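Local coordinates for protein D-threo-3-hydroxyaspartate dehydratase (Delftia, PDB 3WQC) that uses pyridoxal 5'-phosphate to deaminate D-threo-3-hydroxyaspartate to oxaloacetate and ammonia, and also acts on D-serine and other 3-hydroxyaspartate isomers, at residues 141-146 / 152-157; 181-186 / 196-201; 229-234 / 243-248; 249-254 / 258-263. All coordinates share one frame; numbering follows the deposited sequence.

Interaction 1: 141-146 / 152-157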
loop_
_atom_site.group_PDB
_atom_site.type_symbol
_atom_site.label_atom_id
_atom_site.label_comp_id
_atom_site.label_asym_id
_atom_site.label_seq_id
_atom_site.Cartn_x
_atom_site.Cartn_y
_atom_site.Cartn_z
ATOM N N VAL B 141 1.664 20.025 -24.668
ATOM C CA VAL B 141 2.176 20.215 -23.331
ATOM C C VAL B 141 1.342 21.310 -22.687
ATOM O O VAL B 141 1.059 22.353 -23.304
ATOM C CB VAL B 141 3.666 20.619 -23.326
ATOM C CG1 VAL B 141 4.211 20.718 -21.898
ATOM C CG2 VAL B 141 4.502 19.640 -24.156
ATOM N N TRP B 142 0.910 21.037 -21.438
ATOM C CA TRP B 142 0.221 22.047 -20.629
ATOM C C TRP B 142 1.145 22.495 -19.550
ATOM O O TRP B 142 2.033 21.741 -19.100
ATOM C CB TRP B 142 -1.047 21.492 -19.994
ATOM C CG TRP B 142 -2.068 21.023 -21.011
ATOM C CD1 TRP B 142 -2.004 20.905 -22.406
ATOM C CD2 TRP B 142 -3.378 20.501 -20.634
ATOM N NE1 TRP B 142 -3.162 20.342 -22.896
ATOM C CE2 TRP B 142 -4.034 20.072 -21.853
ATOM C CE3 TRP B 142 -4.025 20.304 -19.395
ATOM C CZ2 TRP B 142 -5.326 19.474 -21.837
ATOM C CZ3 TRP B 142 -5.307 19.701 -19.367
ATOM C CH2 TRP B 142 -5.941 19.297 -20.584
ATOM N N ILE B 143 0.930 23.719 -19.039
ATOM C CA ILE B 143 1.815 24.258 -17.975
ATOM C C ILE B 143 1.077 24.093 -16.654
ATOM O O ILE B 143 -0.094 24.559 -16.501
ATOM C CB ILE B 143 2.199 25.725 -18.229
ATOM C CG1 ILE B 143 2.923 25.813 -19.622
ATOM C CG2 ILE B 143 3.036 26.230 -17.030
ATOM C CD1 ILE B 143 3.184 27.275 -20.045
ATOM N N GLU B 144 1.710 23.445 -15.699
ATOM C CA GLU B 144 1.092 23.286 -14.368
ATOM C C GLU B 144 1.235 24.554 -13.503
ATOM O O GLU B 144 2.351 25.121 -13.463
ATOM C CB GLU B 144 1.701 22.063 -13.637
ATOM C CG GLU B 144 0.939 21.740 -12.313
ATOM C CD GLU B 144 1.285 20.423 -11.687
ATOM O OE1 GLU B 144 0.461 20.016 -10.817
ATOM O OE2 GLU B 144 2.359 19.851 -12.011
ATOM N N ILE B 145 0.145 24.981 -12.850
ATOM C CA ILE B 145 0.082 26.227 -12.104
ATOM C C ILE B 145 -0.067 25.835 -10.624
ATOM O O ILE B 145 -0.870 24.959 -10.266
ATOM C CB ILE B 145 -1.121 27.059 -12.567
ATOM C CG1 ILE B 145 -1.062 27.282 -14.095
ATOM C CG2 ILE B 145 -1.136 28.401 -11.781
ATOM C CD1 ILE B 145 0.229 27.922 -14.610
ATOM N N ASP B 146 0.667 26.510 -9.758
ATOM C CA ASP B 146 0.559 26.344 -8.293
ATOM C C ASP B 146 -0.396 27.459 -7.837
ATOM O O ASP B 146 -0.071 28.672 -7.927
ATOM C CB ASP B 146 1.933 26.567 -7.651
ATOM C CG ASP B 146 1.890 26.503 -6.148
ATOM O OD1 ASP B 146 0.788 26.272 -5.609
ATOM O OD2 ASP B 146 2.955 26.723 -5.506
ATOM N N SER B 152 3.419 20.851 -7.131
ATOM C CA SER B 152 4.166 21.349 -8.295
ATOM C C SER B 152 3.475 22.562 -8.904
ATOM O O SER B 152 2.357 23.028 -8.469
ATOM C CB SER B 152 4.168 20.257 -9.383
ATOM O OG SER B 152 4.819 19.073 -8.894
ATOM N N GLY B 153 4.171 23.225 -9.840
ATOM C CA GLY B 153 3.492 24.287 -10.563
ATOM C C GLY B 153 4.206 25.638 -10.482
ATOM O O GLY B 153 4.863 26.026 -9.505
ATOM N N VAL B 154 4.040 26.375 -11.576
ATOM C CA VAL B 154 4.503 27.772 -11.650
ATOM C C VAL B 154 3.538 28.607 -10.822
ATOM O O VAL B 154 2.272 28.446 -10.979
ATOM C CB VAL B 154 4.429 28.216 -13.154
ATOM C CG1 VAL B 154 4.885 29.681 -13.276
ATOM C CG2 VAL B 154 5.246 27.268 -14.013
ATOM N N GLY B 155 4.019 29.576 -10.059
ATOM C CA GLY B 155 3.031 30.459 -9.398
ATOM C C GLY B 155 2.125 31.189 -10.371
ATOM O O GLY B 155 2.569 31.648 -11.464
ATOM N N ALA B 156 0.843 31.290 -10.007
ATOM C CA ALA B 156 -0.104 31.907 -10.935
ATOM C C ALA B 156 0.307 33.374 -11.278
ATOM O O ALA B 156 -0.025 33.856 -12.358
ATOM C CB ALA B 156 -1.532 31.850 -10.383
ATOM N N ASP B 157 1.004 34.039 -10.358
ATOM C CA ASP B 157 1.417 35.408 -10.592
ATOM C C ASP B 157 2.839 35.548 -11.149
ATOM O O ASP B 157 3.319 36.686 -11.272
ATOM C CB ASP B 157 1.324 36.226 -9.367
ATOM C CG ASP B 157 1.900 35.625 -8.242
ATOM O OD1 ASP B 157 2.515 34.481 -8.313
ATOM O OD2 ASP B 157 1.628 36.256 -7.215
HETATM O O HOH W 1 3.453 17.524 -11.191
HETATM O O HOH W 2 0.986 19.451 -8.280
HETATM O O HOH W 3 0.743 22.962 -6.203
#

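Interaction 2: 181-186 / 196-201. With PLP (pyridoxal-5'-phosphate), chain J.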
loop_
_atom_site.group_PDB
_atom_site.type_symbol
_atom_site.label_atom_id
_atom_site.label_comp_id
_atom_site.label_asym_id
_atom_site.label_seq_id
_atom_site.Cartn_x
_atom_site.Cartn_y
_atom_site.Cartn_z
ATOM N N THR B 181 -4.272 23.133 -12.825
ATOM C CA THR B 181 -3.882 23.284 -11.445
ATOM C C THR B 181 -4.647 22.223 -10.650
ATOM O O THR B 181 -5.757 21.809 -11.102
ATOM C CB THR B 181 -4.188 24.712 -10.870
ATOM O OG1 THR B 181 -3.510 24.788 -9.595
ATOM C CG2 THR B 181 -5.652 24.952 -10.710
ATOM N N HIS B 182 -4.084 21.807 -9.501
ATOM C CA HIS B 182 -4.776 20.924 -8.591
ATOM C C HIS B 182 -4.697 21.491 -7.243
ATOM O O HIS B 182 -3.560 21.573 -6.631
ATOM C CB HIS B 182 -4.024 19.573 -8.637
ATOM C CG HIS B 182 -4.440 18.567 -7.596
ATOM N ND1 HIS B 182 -5.742 18.031 -7.466
ATOM C CD2 HIS B 182 -3.666 17.965 -6.576
ATOM C CE1 HIS B 182 -5.697 17.086 -6.431
ATOM N NE2 HIS B 182 -4.503 17.086 -5.892
ATOM N N ALA B 183 -5.852 21.907 -6.659
ATOM C CA ALA B 183 -5.768 22.575 -5.349
ATOM C C ALA B 183 -5.833 21.530 -4.230
ATOM O O ALA B 183 -6.854 21.401 -3.526
ATOM C CB ALA B 183 -6.819 23.673 -5.205
ATOM N N GLY B 184 -4.795 20.695 -4.095
ATOM C CA GLY B 184 -4.766 19.554 -3.138
ATOM C C GLY B 184 -4.803 19.972 -1.683
ATOM O O GLY B 184 -5.051 19.124 -0.811
ATOM N N SER B 185 -4.605 21.263 -1.394
ATOM C CA SER B 185 -4.709 21.747 -0.020
ATOM C C SER B 185 -6.175 21.705 0.389
ATOM O O SER B 185 -6.420 21.841 1.611
ATOM C CB SER B 185 -4.213 23.191 0.155
ATOM O OG SER B 185 -5.081 24.128 -0.513
ATOM N N SER B 186 -7.130 21.430 -0.511
ATOM C CA SER B 186 -8.551 21.280 -0.125
ATOM C C SER B 186 -8.723 20.123 0.910
ATOM O O SER B 186 -9.722 20.127 1.686
ATOM C CB SER B 186 -9.420 21.045 -1.357
ATOM O OG SER B 186 -9.133 19.736 -1.913
ATOM N N GLN B 196 -15.474 26.480 -0.623
ATOM C CA GLN B 196 -15.962 27.312 -1.705
ATOM C C GLN B 196 -14.908 28.397 -2.017
ATOM O O GLN B 196 -14.644 28.702 -3.188
ATOM C CB GLN B 196 -17.328 27.957 -1.326
ATOM C CG GLN B 196 -17.927 28.878 -2.425
ATOM C CD GLN B 196 -19.271 29.495 -2.007
ATOM O OE1 GLN B 196 -20.204 28.804 -1.653
ATOM N NE2 GLN B 196 -19.338 30.785 -2.037
ATOM N N ALA B 197 -14.297 28.958 -0.979
ATOM C CA ALA B 197 -13.274 30.033 -1.159
ATOM C C ALA B 197 -12.053 29.440 -1.846
ATOM O O ALA B 197 -11.505 30.088 -2.769
ATOM C CB ALA B 197 -12.873 30.663 0.206
ATOM N N LEU B 198 -11.620 28.236 -1.461
ATOM C CA LEU B 198 -10.413 27.634 -2.088
ATOM C C LEU B 198 -10.746 27.306 -3.542
ATOM O O LEU B 198 -9.888 27.510 -4.387
ATOM C CB LEU B 198 -9.933 26.413 -1.268
ATOM C CG LEU B 198 -8.730 25.695 -1.970
ATOM C CD1 LEU B 198 -7.490 26.589 -2.061
ATOM C CD2 LEU B 198 -8.496 24.432 -1.174
ATOM N N ALA B 199 -11.973 26.824 -3.833
ATOM C CA ALA B 199 -12.352 26.472 -5.206
ATOM C C ALA B 199 -12.221 27.755 -6.030
ATOM O O ALA B 199 -11.821 27.688 -7.222
ATOM C CB ALA B 199 -13.726 25.833 -5.281
ATOM N N GLU B 200 -12.714 28.880 -5.492
ATOM C CA GLU B 200 -12.610 30.211 -6.223
ATOM C C GLU B 200 -11.117 30.625 -6.410
ATOM O O GLU B 200 -10.754 31.103 -7.509
ATOM C CB GLU B 200 -13.389 31.286 -5.496
ATOM C CG GLU B 200 -13.174 32.676 -6.104
ATOM C CD GLU B 200 -13.551 32.848 -7.551
ATOM O OE1 GLU B 200 -13.032 33.857 -8.115
ATOM O OE2 GLU B 200 -14.285 32.025 -8.181
ATOM N N ARG B 201 -10.258 30.426 -5.409
ATOM C CA ARG B 201 -8.803 30.746 -5.544
ATOM C C ARG B 201 -8.200 29.849 -6.643
ATOM O O ARG B 201 -7.363 30.309 -7.462
ATOM C CB ARG B 201 -8.067 30.488 -4.224
ATOM C CG ARG B 201 -6.590 30.680 -4.116
ATOM C CD ARG B 201 -6.123 30.537 -2.607
ATOM N NE ARG B 201 -4.707 30.362 -2.597
ATOM C CZ ARG B 201 -3.853 31.367 -2.531
ATOM N NH1 ARG B 201 -4.306 32.623 -2.387
ATOM N NH2 ARG B 201 -2.559 31.119 -2.529
HETATM N N1 PLP J . -5.596 16.357 -10.578
HETATM C C2 PLP J . -4.367 15.922 -10.233
HETATM C C2A PLP J . -3.130 16.531 -10.853
HETATM C C3 PLP J . -4.254 14.851 -9.272
HETATM O O3 PLP J . -3.047 14.409 -8.954
HETATM C C4 PLP J . -5.467 14.318 -8.708
HETATM C C4A PLP J . -5.366 13.234 -7.788
HETATM C C5 PLP J . -6.723 14.843 -9.137
HETATM C C6 PLP J . -6.734 15.924 -10.030
HETATM C C5A PLP J . -8.021 14.322 -8.571
HETATM O O4P PLP J . -8.108 14.712 -7.124
HETATM P P PLP J . -9.188 13.936 -6.230
HETATM O O1P PLP J . -10.424 13.994 -7.047
HETATM O O2P PLP J . -9.268 14.775 -5.003
HETATM O O3P PLP J . -8.758 12.540 -6.037
#

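Interaction 3: 229-234 / 243-248. With PLP (pyridoxal-5'-phosphate), chain J.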
loop_
_atom_site.group_PDB
_atom_site.type_symbol
_atom_site.label_atom_id
_atom_site.label_comp_id
_atom_site.label_asym_id
_atom_site.label_seq_id
_atom_site.Cartn_x
_atom_site.Cartn_y
_atom_site.Cartn_z
ATOM N N PRO B 229 -12.882 17.707 -3.602
ATOM C CA PRO B 229 -13.629 18.693 -2.742
ATOM C C PRO B 229 -13.932 20.018 -3.488
ATOM O O PRO B 229 -15.011 20.589 -3.298
ATOM C CB PRO B 229 -12.681 18.899 -1.571
ATOM C CG PRO B 229 -11.851 17.566 -1.523
ATOM C CD PRO B 229 -11.644 17.212 -2.964
ATOM N N THR B 230 -12.947 20.556 -4.236
ATOM C CA THR B 230 -13.206 21.859 -4.917
ATOM C C THR B 230 -14.118 21.655 -6.101
ATOM O O THR B 230 -14.886 22.560 -6.429
ATOM C CB THR B 230 -11.929 22.576 -5.380
ATOM O OG1 THR B 230 -11.098 21.665 -6.145
ATOM C CG2 THR B 230 -11.148 23.042 -4.143
ATOM N N ALA B 231 -14.090 20.482 -6.755
ATOM C CA ALA B 231 -15.089 20.240 -7.848
ATOM C C ALA B 231 -16.522 20.358 -7.328
ATOM O O ALA B 231 -17.423 20.888 -7.998
ATOM C CB ALA B 231 -14.908 18.901 -8.545
ATOM N N LEU B 232 -16.729 19.781 -6.138
ATOM C CA LEU B 232 -18.062 19.745 -5.522
ATOM C C LEU B 232 -18.484 21.047 -4.852
ATOM O O LEU B 232 -19.683 21.293 -4.627
ATOM C CB LEU B 232 -18.158 18.586 -4.545
ATOM C CG LEU B 232 -18.094 17.203 -5.274
ATOM C CD1 LEU B 232 -17.936 16.055 -4.229
ATOM C CD2 LEU B 232 -19.268 16.951 -6.236
ATOM N N ALA B 233 -17.505 21.915 -4.595
ATOM C CA ALA B 233 -17.765 23.144 -3.831
ATOM C C ALA B 233 -17.765 24.409 -4.709
ATOM O O ALA B 233 -18.278 25.449 -4.219
ATOM C CB ALA B 233 -16.792 23.277 -2.668
ATOM N N ALA B 234 -17.244 24.350 -5.965
ATOM C CA ALA B 234 -17.050 25.595 -6.724
ATOM C C ALA B 234 -18.427 26.232 -6.956
ATOM O O ALA B 234 -19.320 25.560 -7.418
ATOM C CB ALA B 234 -16.298 25.290 -8.011
ATOM N N VAL B 243 -12.895 20.134 -15.520
ATOM C CA VAL B 243 -12.540 19.810 -14.146
ATOM C C VAL B 243 -12.084 18.354 -14.098
ATOM O O VAL B 243 -12.660 17.481 -14.740
ATOM C CB VAL B 243 -13.782 20.001 -13.252
ATOM C CG1 VAL B 243 -13.635 19.428 -11.833
ATOM C CG2 VAL B 243 -14.119 21.485 -13.174
ATOM N N ARG B 244 -11.036 18.129 -13.288
ATOM C CA ARG B 244 -10.501 16.786 -13.043
ATOM C C ARG B 244 -10.866 16.406 -11.587
ATOM O O ARG B 244 -10.592 17.155 -10.632
ATOM C CB ARG B 244 -8.935 16.832 -13.144
ATOM C CG ARG B 244 -8.532 17.393 -14.533
ATOM C CD ARG B 244 -6.987 17.295 -14.735
ATOM N NE ARG B 244 -6.279 17.651 -13.485
ATOM C CZ ARG B 244 -6.232 18.881 -12.936
ATOM N NH1 ARG B 244 -6.602 19.959 -13.662
ATOM N NH2 ARG B 244 -5.793 19.056 -11.687
ATOM N N ALA B 245 -11.414 15.219 -11.431
ATOM C CA ALA B 245 -11.709 14.712 -10.052
ATOM C C ALA B 245 -11.655 13.196 -10.188
ATOM O O ALA B 245 -11.925 12.641 -11.268
ATOM C CB ALA B 245 -13.144 15.084 -9.626
ATOM N N GLY B 246 -11.183 12.564 -9.127
ATOM C CA GLY B 246 -11.003 11.076 -9.199
ATOM C C GLY B 246 -11.617 10.357 -8.010
ATOM O O GLY B 246 -12.303 9.341 -8.234
ATOM N N VAL B 247 -11.316 10.753 -6.771
ATOM C CA VAL B 247 -11.678 9.886 -5.612
ATOM C C VAL B 247 -13.189 9.844 -5.495
ATOM O O VAL B 247 -13.707 8.869 -4.921
ATOM C CB VAL B 247 -11.017 10.335 -4.300
ATOM C CG1 VAL B 247 -11.576 11.694 -3.778
ATOM C CG2 VAL B 247 -11.092 9.204 -3.270
ATOM N N TYR B 248 -13.906 10.852 -5.990
ATOM C CA TYR B 248 -15.384 10.881 -5.890
ATOM C C TYR B 248 -16.038 9.598 -6.396
ATOM O O TYR B 248 -17.194 9.328 -6.022
ATOM C CB TYR B 248 -15.937 12.105 -6.692
ATOM C CG TYR B 248 -16.004 11.769 -8.169
ATOM C CD1 TYR B 248 -14.888 11.884 -9.024
ATOM C CD2 TYR B 248 -17.217 11.298 -8.761
ATOM C CE1 TYR B 248 -14.936 11.511 -10.357
ATOM C CE2 TYR B 248 -17.250 10.892 -10.067
ATOM C CZ TYR B 248 -16.168 11.050 -10.897
ATOM O OH TYR B 248 -16.217 10.688 -12.219
HETATM N N1 PLP J . -5.596 16.357 -10.578
HETATM C C2 PLP J . -4.367 15.922 -10.233
HETATM C C2A PLP J . -3.130 16.531 -10.853
HETATM C C3 PLP J . -4.254 14.851 -9.272
HETATM O O3 PLP J . -3.047 14.409 -8.954
HETATM C C4 PLP J . -5.467 14.318 -8.708
HETATM C C4A PLP J . -5.366 13.234 -7.788
HETATM C C5 PLP J . -6.723 14.843 -9.137
HETATM C C6 PLP J . -6.734 15.924 -10.030
HETATM C C5A PLP J . -8.021 14.322 -8.571
HETATM O O4P PLP J . -8.108 14.712 -7.124
HETATM P P PLP J . -9.188 13.936 -6.230
HETATM O O1P PLP J . -10.424 13.994 -7.047
HETATM O O2P PLP J . -9.268 14.775 -5.003
HETATM O O3P PLP J . -8.758 12.540 -6.037
#

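Interaction 4: 249-254 / 258-263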
loop_
_atom_site.group_PDB
_atom_site.type_symbol
_atom_site.label_atom_id
_atom_site.label_comp_id
_atom_site.label_asym_id
_atom_site.label_seq_id
_atom_site.Cartn_x
_atom_site.Cartn_y
_atom_site.Cartn_z
ATOM N N VAL B 249 -15.444 8.873 -7.322
ATOM C CA VAL B 249 -16.085 7.721 -7.896
ATOM C C VAL B 249 -16.483 6.744 -6.782
ATOM O O VAL B 249 -17.598 6.103 -6.863
ATOM C CB VAL B 249 -15.230 7.077 -9.046
ATOM C CG1 VAL B 249 -13.923 6.409 -8.531
ATOM C CG2 VAL B 249 -16.041 6.045 -9.862
ATOM N N PHE B 250 -15.608 6.635 -5.766
ATOM C CA PHE B 250 -15.930 5.803 -4.595
ATOM C C PHE B 250 -16.214 6.555 -3.329
ATOM O O PHE B 250 -16.942 6.046 -2.437
ATOM C CB PHE B 250 -14.767 4.791 -4.299
ATOM C CG PHE B 250 -14.428 3.903 -5.491
ATOM C CD1 PHE B 250 -15.438 3.380 -6.378
ATOM C CD2 PHE B 250 -13.099 3.517 -5.685
ATOM C CE1 PHE B 250 -15.092 2.515 -7.449
ATOM C CE2 PHE B 250 -12.771 2.633 -6.729
ATOM C CZ PHE B 250 -13.743 2.163 -7.620
ATOM N N PHE B 251 -15.585 7.724 -3.132
ATOM C CA PHE B 251 -15.490 8.389 -1.861
ATOM C C PHE B 251 -14.789 7.527 -0.792
ATOM O O PHE B 251 -14.376 6.387 -1.100
ATOM C CB PHE B 251 -16.869 8.959 -1.330
ATOM C CG PHE B 251 -17.382 10.108 -2.164
ATOM C CD1 PHE B 251 -16.644 11.312 -2.204
ATOM C CD2 PHE B 251 -18.598 10.016 -2.843
ATOM C CE1 PHE B 251 -17.163 12.445 -2.876
ATOM C CE2 PHE B 251 -19.105 11.142 -3.553
ATOM C CZ PHE B 251 -18.378 12.340 -3.539
ATOM N N ASP B 252 -14.622 8.094 0.394
ATOM C CA ASP B 252 -13.912 7.466 1.489
ATOM C C ASP B 252 -14.112 8.262 2.732
ATOM O O ASP B 252 -14.891 9.270 2.716
ATOM C CB ASP B 252 -12.423 7.215 1.128
ATOM C CG ASP B 252 -11.665 8.518 0.827
ATOM O OD1 ASP B 252 -12.077 9.566 1.410
ATOM O OD2 ASP B 252 -10.693 8.505 0.036
ATOM N N LEU B 253 -13.522 7.833 3.856
ATOM C CA LEU B 253 -13.794 8.522 5.110
ATOM C C LEU B 253 -13.086 9.876 5.240
ATOM O O LEU B 253 -13.589 10.793 5.894
ATOM C CB LEU B 253 -13.377 7.665 6.306
ATOM C CG LEU B 253 -14.243 6.349 6.387
ATOM C CD1 LEU B 253 -13.543 5.423 7.395
ATOM C CD2 LEU B 253 -15.662 6.713 6.835
ATOM N N VAL B 254 -11.941 10.031 4.561
ATOM C CA VAL B 254 -11.299 11.378 4.498
ATOM C C VAL B 254 -12.291 12.346 3.797
ATOM O O VAL B 254 -12.488 13.458 4.308
ATOM C CB VAL B 254 -9.963 11.294 3.740
ATOM C CG1 VAL B 254 -9.513 12.669 3.243
ATOM C CG2 VAL B 254 -8.944 10.714 4.713
ATOM N N ILE B 258 -14.111 15.725 5.284
ATOM C CA ILE B 258 -13.994 17.033 4.629
ATOM C C ILE B 258 -15.405 17.619 4.502
ATOM O O ILE B 258 -15.556 18.873 4.541
ATOM C CB ILE B 258 -13.307 16.888 3.219
ATOM C CG1 ILE B 258 -11.823 16.662 3.488
ATOM C CG2 ILE B 258 -13.465 18.210 2.376
ATOM C CD1 ILE B 258 -11.134 16.065 2.234
ATOM N N GLY B 259 -16.413 16.755 4.344
ATOM C CA GLY B 259 -17.826 17.159 4.367
ATOM C C GLY B 259 -18.495 17.113 3.031
ATOM O O GLY B 259 -19.578 17.684 2.890
ATOM N N VAL B 260 -17.866 16.478 2.044
ATOM C CA VAL B 260 -18.399 16.462 0.675
ATOM C C VAL B 260 -19.148 15.161 0.386
ATOM O O VAL B 260 -19.736 15.019 -0.712
ATOM C CB VAL B 260 -17.323 16.766 -0.359
ATOM C CG1 VAL B 260 -16.759 18.215 -0.099
ATOM C CG2 VAL B 260 -16.220 15.702 -0.334
ATOM N N CYS B 261 -19.234 14.232 1.371
ATOM C CA CYS B 261 -20.104 13.080 1.166
ATOM C C CYS B 261 -20.459 12.603 2.595
ATOM O O CYS B 261 -19.892 13.058 3.605
ATOM C CB CYS B 261 -19.389 11.932 0.394
ATOM S SG CYS B 261 -18.041 11.164 1.276
ATOM N N ALA B 262 -21.333 11.618 2.664
ATOM C CA ALA B 262 -21.615 10.909 3.939
ATOM C C ALA B 262 -20.992 9.534 3.860
ATOM O O ALA B 262 -20.709 9.070 2.752
ATOM C CB ALA B 262 -23.085 10.728 4.079
ATOM N N ALA B 263 -20.896 8.842 5.003
ATOM C CA ALA B 263 -20.361 7.482 4.986
ATOM C C ALA B 263 -21.217 6.538 4.075
ATOM O O ALA B 263 -20.661 5.664 3.396
ATOM C CB ALA B 263 -20.260 6.953 6.420
#

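Interaction 1: 141-146 / 152-157
V154 O takes two donors from 141-146: the backbone N of D146, with D146 N to V154 O at 2.8 Å, and a weaker CA-H contact from I145 CA at 3.3 Å. The D146 N-H is nearly straight on its acceptor (169°) but comes in 53° out of the carbonyl plane. With V154 N bonded to E144 O, this makes a short parallel beta bridge, in which 154-155 pairs with the end of strand 140-146 in the parallel sheet of the alanine racemase-type barrel. G153 fits at the join because a beta-carbon there would collide with D146 N; its CA touches E144 O at 3.2 Å. Apolar side chains line one face of the bridge: I143 CG2 meets V154 CG2 at 3.9 Å, I145 CG2 meets A156 CB at 3.7 Å, and I165 of helix 159-171 packs on both I143 and V154. On the other side of the strand the E144 chain runs extended from a CG anti to the backbone N (chi1 -172°), which carries its carboxylate back to S152. One water donates to OE2 and pairs with S152 OG; a second donates to OE1 and accepts from S152 N. Cut back to alanine, E144 would probably leave both waters without their carboxylate acceptor and open a gap between S152 and the side chains of I118 and L180 that pack on it. From the second subunit, Q278 NE2 bonds to G153 O. E144 OE2 itself comes within 3.2 Å of S152 CB.

Interaction 2: 181-186 / 196-201
L198 reaches from helix 196-201 into the turn at 183-186, and its CD2 methyl is the point of tightest packing: it lies 3.3 Å from S186 CA and 3.5 Å from S186 CB. The leucine CG is anti to the backbone N (chi1 176°), which sends the branch off the helix toward the turn; there CD2 also touches S185 OG, again at 3.5 Å. The fit slackens toward A183, whose CB is 4.3 Å from L198 CG. Beyond that the helix turns outward: Q196, A197 and R201 are exposed and make no contact with 181-186. S185 and S186 offer L198 little more than carbon and an oxygen flank, since their hydroxyls have partners elsewhere, D148 for S185 and S227 for S186. The turn itself is compact, with A183 at the centre of an inverse gamma turn and S186 N bonded to A183 O. At the first residue of that gamma turn, the H182 ring lies over pyridoxal phosphate, with PLP C3 3.8 Å above the centre of the imidazole plane and H182 ND1 3.5 Å from PLP C6. On the other ring face sits G184 N, offset toward the rim, while ND1 bonds to G226 O and so fixes the ring's rotation. A serine in place of H182 would probably leave one side of the cofactor ring without its cover and G226 O without this mate. The contact thus joins the loop after strand 175-180 to helix 192-215, with P229 and T230 of helix 228-233 packed against S186.

Interaction 3: 229-234 / 243-248
A231 CB meets V243 CG1 at 3.6 Å, the closest approach between helix 229-233 and the chain that leaves strand 242-243. V243 holds CG1 anti to its backbone N (chi1 168°), and this is the branch that reaches the alanine. A245 CB adds a looser contact to the same A231 CB at 4.3 Å, so a single methyl group carries the helix side of this small, buried joint in the barrel. M41 of helix 27-44 packs on V243, and M37 of that helix on A245. R244, between them, points the opposite way, toward the cofactor. Its chain bends at chi3 (-40°), and the bend turns the guanidinium so that PLP N1 lies at its edge, in its plane. R244 NH2 donates to PLP N1 at 2.9 Å, and NE adds a weak bond at 3.3 Å; NH1 is bonded to S224 OG. At the far end of the cofactor, backbone amides hold the phosphate: G246 N reaches O1P at 2.6 Å with an almost straight N-H (172°), and V247 N reaches O3P at 3.2 Å. An arginine at the pyridine nitrogen, as in alanine racemase, is consistent with an N1 that acts as an acceptor and stays unprotonated, which would probably make the ring a weaker electron sink than a protonated pyridinium.

Interaction 4: 249-254 / 258-263
F251 sets CG anti to its carbonyl carbon (chi1 -68°), and C261 tucks SG between its own backbone N and carbonyl carbon (chi1 66°); together these turns lay the cysteine side chain over the phenyl ring. C261 CB sits 3.7 Å from the F251 ring centroid and only 8° off the ring normal, a CH-pi contact squarely over the face. The sulfur is displaced from that point: SG is 4.1 Å from the centroid, approaches obliquely as a sulfur-aromatic contact, and touches F251 CB at 3.6 Å. V260 CG2 meets the ring at CE1, 4.2 Å away, and L232 of helix 228-233 packs on both F251 and V260. R36 of helix 27-44 lies against F251 too and bonds to V260 O.

Farther along, the segments are joined by a turn of helix. I258 N donates to V254 O at 3.0 Å, the donor tilted slightly from the carbonyl plane, and the same oxygen accepts a bond from Q302 NE2. I258 CG1 lies 3.4 Å from V254 O, while its CD1 meets V254 CG1 at 3.9 Å. D252 stands at the N-cap: OD1 bonds to M255 N, and OD2 to A362 N, between the magnesium ligands H361 and C363. The other end closes at G259, at backbone angles where a beta-carbon would be jammed against the carbonyl O of I258. The whole is a short helix, capped by aspartate and ended by a Schellman motif, on the passage from the barrel to strand 268-278 of the mixed beta sheet.

The four contacts follow one another along the chain, and the second and third touch the cofactor. Interactions 1 and 2, with centres 14 Å apart, join where T181 OG1 lies 2.7 Å from I145 O, a probable hydrogen bond. Between interactions 2 and 3, whose centres are about 10 Å apart, T181 O, 2.8 Å from R244 NH2, ties the loop after strand 175-180 to the arginine at the pyridine nitrogen. Interaction 1 stays a shell away, its E144 side chain about 5 Å from the cofactor. Interaction 4 meets interaction 3 where V247 CG2 packs 3.4 Å from D252 OD2, which links the phosphate end to the surroundings of the magnesium site.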